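Local structure of beta-N-acetylhexosaminidase (Streptomyces plicatus, 1JAK) at residues A158-F170 / Y188-R202. The protein hydrolyses the beta-glycosidic bonds of terminal non-reducing N-acetylhexosamine units, as a family 20 glycoside hydrolase, probably through substrate-assisted catalysis. Sequence-based numbering, arbitrary orientation.
With IFG ((2R,3R,4S,5R)-2-acetamido-3,4-dihydroxy-5-hydroxymethyl-piperidine), chain F.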
loop_
_atom_site.group_PDB
_atom_site.type_symbol
_atom_site.label_atom_id
_atom_site.label_comp_id
_atom_site.label_asym_id
_atom_site.label_seq_id
_atom_site.Cartn_x
_atom_site.Cartn_y
_atom_site.Cartn_z
ATOM N N ALA A 158 -2.088 5.674 -11.496
ATOM C CA ALA A 158 -2.981 6.152 -10.445
ATOM C C ALA A 158 -3.217 5.114 -9.352
ATOM O O ALA A 158 -3.674 5.454 -8.261
ATOM C CB ALA A 158 -4.314 6.585 -11.045
ATOM N N TRP A 159 -2.929 3.847 -9.645
ATOM C CA TRP A 159 -3.105 2.797 -8.646
ATOM C C TRP A 159 -1.732 2.375 -8.134
ATOM O O TRP A 159 -1.020 1.623 -8.788
ATOM C CB TRP A 159 -3.843 1.587 -9.241
ATOM C CG TRP A 159 -4.257 0.590 -8.192
ATOM C CD1 TRP A 159 -3.438 -0.250 -7.488
ATOM C CD2 TRP A 159 -5.579 0.387 -7.673
ATOM N NE1 TRP A 159 -4.166 -0.958 -6.562
ATOM C CE2 TRP A 159 -5.482 -0.587 -6.653
ATOM C CE3 TRP A 159 -6.835 0.935 -7.969
ATOM C CZ2 TRP A 159 -6.596 -1.025 -5.924
ATOM C CZ3 TRP A 159 -7.944 0.501 -7.246
ATOM C CH2 TRP A 159 -7.814 -0.471 -6.234
ATOM N N ARG A 160 -1.363 2.885 -6.963
ATOM C CA ARG A 160 -0.076 2.574 -6.346
ATOM C C ARG A 160 -0.439 2.140 -4.931
ATOM O O ARG A 160 -0.570 2.967 -4.027
ATOM C CB ARG A 160 0.815 3.827 -6.339
ATOM C CG ARG A 160 0.941 4.494 -7.718
ATOM C CD ARG A 160 1.921 5.664 -7.713
ATOM N NE ARG A 160 1.596 6.650 -6.685
ATOM C CZ ARG A 160 0.641 7.569 -6.789
ATOM N NH1 ARG A 160 -0.099 7.651 -7.888
ATOM N NH2 ARG A 160 0.416 8.402 -5.782
ATOM N N SER A 161 -0.604 0.834 -4.740
ATOM C CA SER A 161 -1.040 0.341 -3.442
ATOM C C SER A 161 -0.158 -0.645 -2.710
ATOM O O SER A 161 0.737 -1.269 -3.277
ATOM C CB SER A 161 -2.431 -0.278 -3.579
ATOM O OG SER A 161 -2.415 -1.300 -4.555
ATOM N N ALA A 162 -0.446 -0.764 -1.419
ATOM C CA ALA A 162 0.250 -1.685 -0.537
ATOM C C ALA A 162 -0.851 -2.426 0.202
ATOM O O ALA A 162 -1.838 -1.819 0.621
ATOM C CB ALA A 162 1.125 -0.917 0.451
ATOM N N MET A 163 -0.707 -3.737 0.343
ATOM C CA MET A 163 -1.716 -4.507 1.054
ATOM C C MET A 163 -1.150 -5.064 2.347
ATOM O O MET A 163 0.017 -5.451 2.408
ATOM C CB MET A 163 -2.207 -5.692 0.210
ATOM C CG MET A 163 -3.337 -6.475 0.882
ATOM S SD MET A 163 -3.459 -8.204 0.339
ATOM C CE MET A 163 -2.209 -8.955 1.408
ATOM N N LEU A 164 -1.972 -5.088 3.389
ATOM C CA LEU A 164 -1.546 -5.682 4.647
ATOM C C LEU A 164 -2.570 -6.750 4.988
ATOM O O LEU A 164 -3.775 -6.493 4.978
ATOM C CB LEU A 164 -1.475 -4.661 5.785
ATOM C CG LEU A 164 -1.037 -5.279 7.126
ATOM C CD1 LEU A 164 0.371 -5.861 6.999
ATOM C CD2 LEU A 164 -1.074 -4.225 8.225
ATOM N N ASP A 165 -2.074 -7.951 5.265
ATOM C CA ASP A 165 -2.900 -9.096 5.632
ATOM C C ASP A 165 -3.043 -9.055 7.153
ATOM O O ASP A 165 -2.067 -9.271 7.871
ATOM C CB ASP A 165 -2.179 -10.381 5.183
ATOM C CG ASP A 165 -2.839 -11.665 5.678
ATOM O OD1 ASP A 165 -3.878 -11.628 6.372
ATOM O OD2 ASP A 165 -2.289 -12.739 5.359
ATOM N N VAL A 166 -4.243 -8.750 7.642
ATOM C CA VAL A 166 -4.474 -8.716 9.082
ATOM C C VAL A 166 -5.299 -9.927 9.507
ATOM O O VAL A 166 -5.762 -10.008 10.647
ATOM C CB VAL A 166 -5.200 -7.412 9.525
ATOM C CG1 VAL A 166 -4.308 -6.210 9.247
ATOM C CG2 VAL A 166 -6.536 -7.267 8.800
ATOM N N SER A 167 -5.461 -10.871 8.582
ATOM C CA SER A 167 -6.226 -12.090 8.839
ATOM C C SER A 167 -5.365 -13.231 9.380
ATOM O O SER A 167 -5.744 -13.893 10.351
ATOM C CB SER A 167 -6.932 -12.552 7.559
ATOM O OG SER A 167 -7.910 -11.612 7.131
ATOM N N ARG A 168 -4.216 -13.475 8.753
ATOM C CA ARG A 168 -3.329 -14.554 9.202
ATOM C C ARG A 168 -2.816 -14.244 10.605
ATOM O O ARG A 168 -2.810 -15.111 11.478
ATOM C CB ARG A 168 -2.202 -14.755 8.187
ATOM C CG ARG A 168 -2.617 -15.668 7.022
ATOM C CD ARG A 168 -4.032 -15.366 6.498
ATOM N NE ARG A 168 -4.406 -16.287 5.421
ATOM C CZ ARG A 168 -4.082 -16.124 4.142
ATOM N NH1 ARG A 168 -3.388 -15.058 3.757
ATOM N NH2 ARG A 168 -4.409 -17.055 3.249
ATOM N N HIS A 169 -2.365 -13.012 10.816
ATOM C CA HIS A 169 -1.987 -12.557 12.148
ATOM C C HIS A 169 -2.647 -11.189 12.239
ATOM O O HIS A 169 -2.544 -10.379 11.319
ATOM C CB HIS A 169 -0.475 -12.431 12.348
ATOM C CG HIS A 169 0.205 -13.734 12.642
ATOM N ND1 HIS A 169 0.826 -14.481 11.667
ATOM C CD2 HIS A 169 0.351 -14.426 13.797
ATOM C CE1 HIS A 169 1.327 -15.578 12.206
ATOM N NE2 HIS A 169 1.053 -15.569 13.498
ATOM N N PHE A 170 -3.352 -10.944 13.334
ATOM C CA PHE A 170 -4.034 -9.673 13.506
ATOM C C PHE A 170 -3.087 -8.574 13.964
ATOM O O PHE A 170 -2.176 -8.809 14.756
ATOM C CB PHE A 170 -5.164 -9.822 14.532
ATOM C CG PHE A 170 -5.944 -8.558 14.765
ATOM C CD1 PHE A 170 -6.742 -8.020 13.757
ATOM C CD2 PHE A 170 -5.877 -7.901 15.992
ATOM C CE1 PHE A 170 -7.462 -6.844 13.965
ATOM C CE2 PHE A 170 -6.594 -6.724 16.214
ATOM C CZ PHE A 170 -7.387 -6.193 15.200
ATOM N N TYR A 188 2.612 5.942 -2.016
ATOM C CA TYR A 188 1.572 4.963 -2.321
ATOM C C TYR A 188 0.290 5.756 -2.082
ATOM O O TYR A 188 0.282 6.658 -1.242
ATOM C CB TYR A 188 1.621 3.796 -1.331
ATOM C CG TYR A 188 2.624 2.722 -1.668
ATOM C CD1 TYR A 188 2.323 1.734 -2.608
ATOM C CD2 TYR A 188 3.868 2.678 -1.038
ATOM C CE1 TYR A 188 3.239 0.725 -2.910
ATOM C CE2 TYR A 188 4.792 1.675 -1.333
ATOM C CZ TYR A 188 4.468 0.700 -2.270
ATOM O OH TYR A 188 5.365 -0.303 -2.559
ATOM N N ASN A 189 -0.788 5.441 -2.796
ATOM C CA ASN A 189 -2.030 6.176 -2.587
ATOM C C ASN A 189 -3.233 5.299 -2.257
ATOM O O ASN A 189 -4.352 5.791 -2.101
ATOM C CB ASN A 189 -2.335 7.083 -3.791
ATOM C CG ASN A 189 -2.604 6.311 -5.070
ATOM O OD1 ASN A 189 -2.570 5.076 -5.100
ATOM N ND2 ASN A 189 -2.879 7.045 -6.142
ATOM N N LYS A 190 -3.003 3.994 -2.140
ATOM C CA LYS A 190 -4.079 3.086 -1.791
ATOM C C LYS A 190 -3.585 2.069 -0.779
ATOM O O LYS A 190 -2.440 1.624 -0.846
ATOM C CB LYS A 190 -4.623 2.400 -3.049
ATOM C CG LYS A 190 -5.386 3.382 -3.939
ATOM C CD LYS A 190 -5.760 2.806 -5.281
ATOM C CE LYS A 190 -6.600 3.797 -6.084
ATOM N NZ LYS A 190 -5.867 5.044 -6.463
ATOM N N LEU A 191 -4.443 1.743 0.183
ATOM C CA LEU A 191 -4.116 0.762 1.210
ATOM C C LEU A 191 -5.157 -0.336 1.135
ATOM O O LEU A 191 -6.325 -0.127 1.466
ATOM C CB LEU A 191 -4.138 1.387 2.609
ATOM C CG LEU A 191 -3.837 0.398 3.746
ATOM C CD1 LEU A 191 -2.363 0.013 3.705
ATOM C CD2 LEU A 191 -4.185 1.020 5.094
ATOM N N HIS A 192 -4.722 -1.502 0.678
ATOM C CA HIS A 192 -5.578 -2.673 0.539
ATOM C C HIS A 192 -5.494 -3.457 1.851
ATOM O O HIS A 192 -4.412 -3.847 2.282
ATOM C CB HIS A 192 -5.066 -3.499 -0.654
ATOM C CG HIS A 192 -5.748 -4.820 -0.852
ATOM N ND1 HIS A 192 -5.311 -5.732 -1.789
ATOM C CD2 HIS A 192 -6.794 -5.402 -0.220
ATOM C CE1 HIS A 192 -6.056 -6.822 -1.722
ATOM N NE2 HIS A 192 -6.963 -6.648 -0.778
ATOM N N LEU A 193 -6.634 -3.658 2.503
ATOM C CA LEU A 193 -6.657 -4.404 3.755
ATOM C C LEU A 193 -7.353 -5.740 3.538
ATOM O O LEU A 193 -8.509 -5.779 3.118
ATOM C CB LEU A 193 -7.393 -3.614 4.844
ATOM C CG LEU A 193 -6.711 -2.339 5.351
ATOM C CD1 LEU A 193 -7.614 -1.627 6.358
ATOM C CD2 LEU A 193 -5.378 -2.702 5.997
ATOM N N HIS A 194 -6.639 -6.828 3.816
ATOM C CA HIS A 194 -7.186 -8.178 3.669
ATOM C C HIS A 194 -7.830 -8.465 5.028
ATOM O O HIS A 194 -7.182 -8.973 5.946
ATOM C CB HIS A 194 -6.046 -9.162 3.378
ATOM C CG HIS A 194 -6.505 -10.510 2.914
ATOM N ND1 HIS A 194 -6.962 -10.741 1.635
ATOM C CD2 HIS A 194 -6.562 -11.700 3.556
ATOM C CE1 HIS A 194 -7.281 -12.019 1.509
ATOM N NE2 HIS A 194 -7.048 -12.621 2.661
ATOM N N LEU A 195 -9.115 -8.127 5.132
ATOM C CA LEU A 195 -9.884 -8.240 6.371
ATOM C C LEU A 195 -10.455 -9.592 6.775
ATOM O O LEU A 195 -10.949 -9.742 7.895
ATOM C CB LEU A 195 -11.027 -7.222 6.337
ATOM C CG LEU A 195 -10.630 -5.747 6.246
ATOM C CD1 LEU A 195 -11.878 -4.908 6.013
ATOM C CD2 LEU A 195 -9.932 -5.314 7.534
ATOM N N SER A 196 -10.408 -10.571 5.882
ATOM C CA SER A 196 -10.940 -11.881 6.225
ATOM C C SER A 196 -10.240 -12.991 5.468
ATOM O O SER A 196 -9.791 -12.807 4.340
ATOM C CB SER A 196 -12.448 -11.943 5.934
ATOM O OG SER A 196 -12.711 -11.923 4.538
ATOM N N ASP A 197 -10.132 -14.146 6.112
ATOM C CA ASP A 197 -9.520 -15.302 5.486
ATOM C C ASP A 197 -9.868 -16.520 6.325
ATOM O O ASP A 197 -10.828 -16.488 7.100
ATOM C CB ASP A 197 -8.003 -15.120 5.364
ATOM C CG ASP A 197 -7.431 -15.867 4.174
ATOM O OD1 ASP A 197 -7.353 -17.112 4.233
ATOM O OD2 ASP A 197 -7.082 -15.210 3.171
ATOM N N ASP A 198 -9.097 -17.590 6.184
ATOM C CA ASP A 198 -9.390 -18.804 6.925
ATOM C C ASP A 198 -9.072 -18.749 8.405
ATOM O O ASP A 198 -9.766 -19.375 9.211
ATOM C CB ASP A 198 -8.662 -19.982 6.281
ATOM C CG ASP A 198 -9.115 -20.216 4.859
ATOM O OD1 ASP A 198 -10.339 -20.350 4.647
ATOM O OD2 ASP A 198 -8.258 -20.254 3.954
ATOM N N GLN A 199 -8.043 -17.985 8.764
ATOM C CA GLN A 199 -7.622 -17.889 10.156
ATOM C C GLN A 199 -8.239 -16.746 10.956
ATOM O O GLN A 199 -7.953 -16.592 12.147
ATOM C CB GLN A 199 -6.094 -17.806 10.222
ATOM C CG GLN A 199 -5.395 -18.978 9.530
ATOM C CD GLN A 199 -5.088 -18.713 8.066
ATOM O OE1 GLN A 199 -5.750 -17.905 7.411
ATOM N NE2 GLN A 199 -4.085 -19.407 7.541
ATOM N N GLY A 200 -9.090 -15.947 10.319
ATOM C CA GLY A 200 -9.704 -14.856 11.049
ATOM C C GLY A 200 -10.606 -13.932 10.254
ATOM O O GLY A 200 -10.408 -13.724 9.057
ATOM N N TRP A 201 -11.608 -13.390 10.940
ATOM C CA TRP A 201 -12.555 -12.442 10.361
ATOM C C TRP A 201 -12.279 -11.189 11.186
ATOM O O TRP A 201 -12.489 -11.190 12.396
ATOM C CB TRP A 201 -13.992 -12.925 10.566
ATOM C CG TRP A 201 -14.968 -11.997 9.947
ATOM C CD1 TRP A 201 -15.435 -10.824 10.473
ATOM C CD2 TRP A 201 -15.532 -12.106 8.638
ATOM N NE1 TRP A 201 -16.254 -10.193 9.565
ATOM C CE2 TRP A 201 -16.331 -10.960 8.430
ATOM C CE3 TRP A 201 -15.438 -13.064 7.615
ATOM C CZ2 TRP A 201 -17.034 -10.744 7.240
ATOM C CZ3 TRP A 201 -16.137 -12.851 6.432
ATOM C CH2 TRP A 201 -16.926 -11.696 6.255
ATOM N N ARG A 202 -11.830 -10.121 10.532
ATOM C CA ARG A 202 -11.415 -8.928 11.260
ATOM C C ARG A 202 -12.261 -7.660 11.265
ATOM O O ARG A 202 -11.761 -6.601 11.643
ATOM C CB ARG A 202 -9.993 -8.566 10.821
ATOM C CG ARG A 202 -9.016 -9.744 10.800
ATOM C CD ARG A 202 -8.873 -10.411 12.168
ATOM N NE ARG A 202 -7.849 -11.454 12.145
ATOM C CZ ARG A 202 -7.758 -12.438 13.036
ATOM N NH1 ARG A 202 -8.633 -12.518 14.031
ATOM N NH2 ARG A 202 -6.806 -13.356 12.918
HETATM N N1 IFG F . -1.646 -16.844 -1.986
HETATM C C2 IFG F . -2.851 -16.404 -1.235
HETATM C C3 IFG F . -2.571 -15.508 0.039
HETATM C C4 IFG F . -1.327 -15.939 0.843
HETATM C C5 IFG F . -0.140 -16.043 -0.117
HETATM C C6 IFG F . 1.193 -16.412 0.524
HETATM C C7 IFG F . -3.289 -14.659 -2.914
HETATM C C8 IFG F . -4.140 -13.837 -3.847
HETATM C C9 IFG F . -0.384 -17.042 -1.256
HETATM N N2 IFG F . -3.767 -15.685 -2.148
HETATM O O7 IFG F . -2.099 -14.376 -2.872
HETATM O O3 IFG F . -3.713 -15.527 0.886
HETATM O O4 IFG F . -1.576 -17.222 1.417
HETATM O O6 IFG F . 2.289 -16.002 -0.286
HETATM O O HOH W 1 -5.548 -19.563 4.050
#
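Strands 159-165 and 190-194 run parallel, 25° apart, zipped by alternating backbone bonds from Lys190 N to Arg160 O through His194 N to Leu164 O. At the N-terminal end, Lys190 lays CD over the Trp159 six-membered ring, 3.4 Å from its centroid, and turns at chi4 (65°) to bring NZ to Ala158 O. Asn189 ND2 reaches that oxygen from the opposite face of its plane, while Asn189 OD1 accepts from Arg160 N. Farther along, Met163 CG and SD lie over one face of the His192 ring, whose nitrogens bond to Glu444 and Glu250. With helix 173-184 as the crossover, the strands form the first beta-alpha-beta unit of the catalytic TIM barrel, and their C-terminal loops reach the sugar site. There Arg168 NH1 and NH2 both donate to IFG O3, each at 2.9 Å. Asp197 lies over one face of this guanidinium, with a salt bridge from OD1 to NH2 (3.1 Å); Asp165 OD2 and Gln199 OE1 meet its edge, at NH1 and NE. Asp197 OD2 takes His194 NE2 on its anti lone pair at 2.6 Å. A methionine in place of Arg168 would probably leave IFG O3 without two donors and Asp165 and Asp197 without their shared countercharge. Beyond, Arg202 holds the loop after strand 159-165 through NE to Val166 O (2.9 Å) and NH2 to Ser167 O (2.8 Å), its guanidinium sandwiched between Phe170 CB and Gly200 CA.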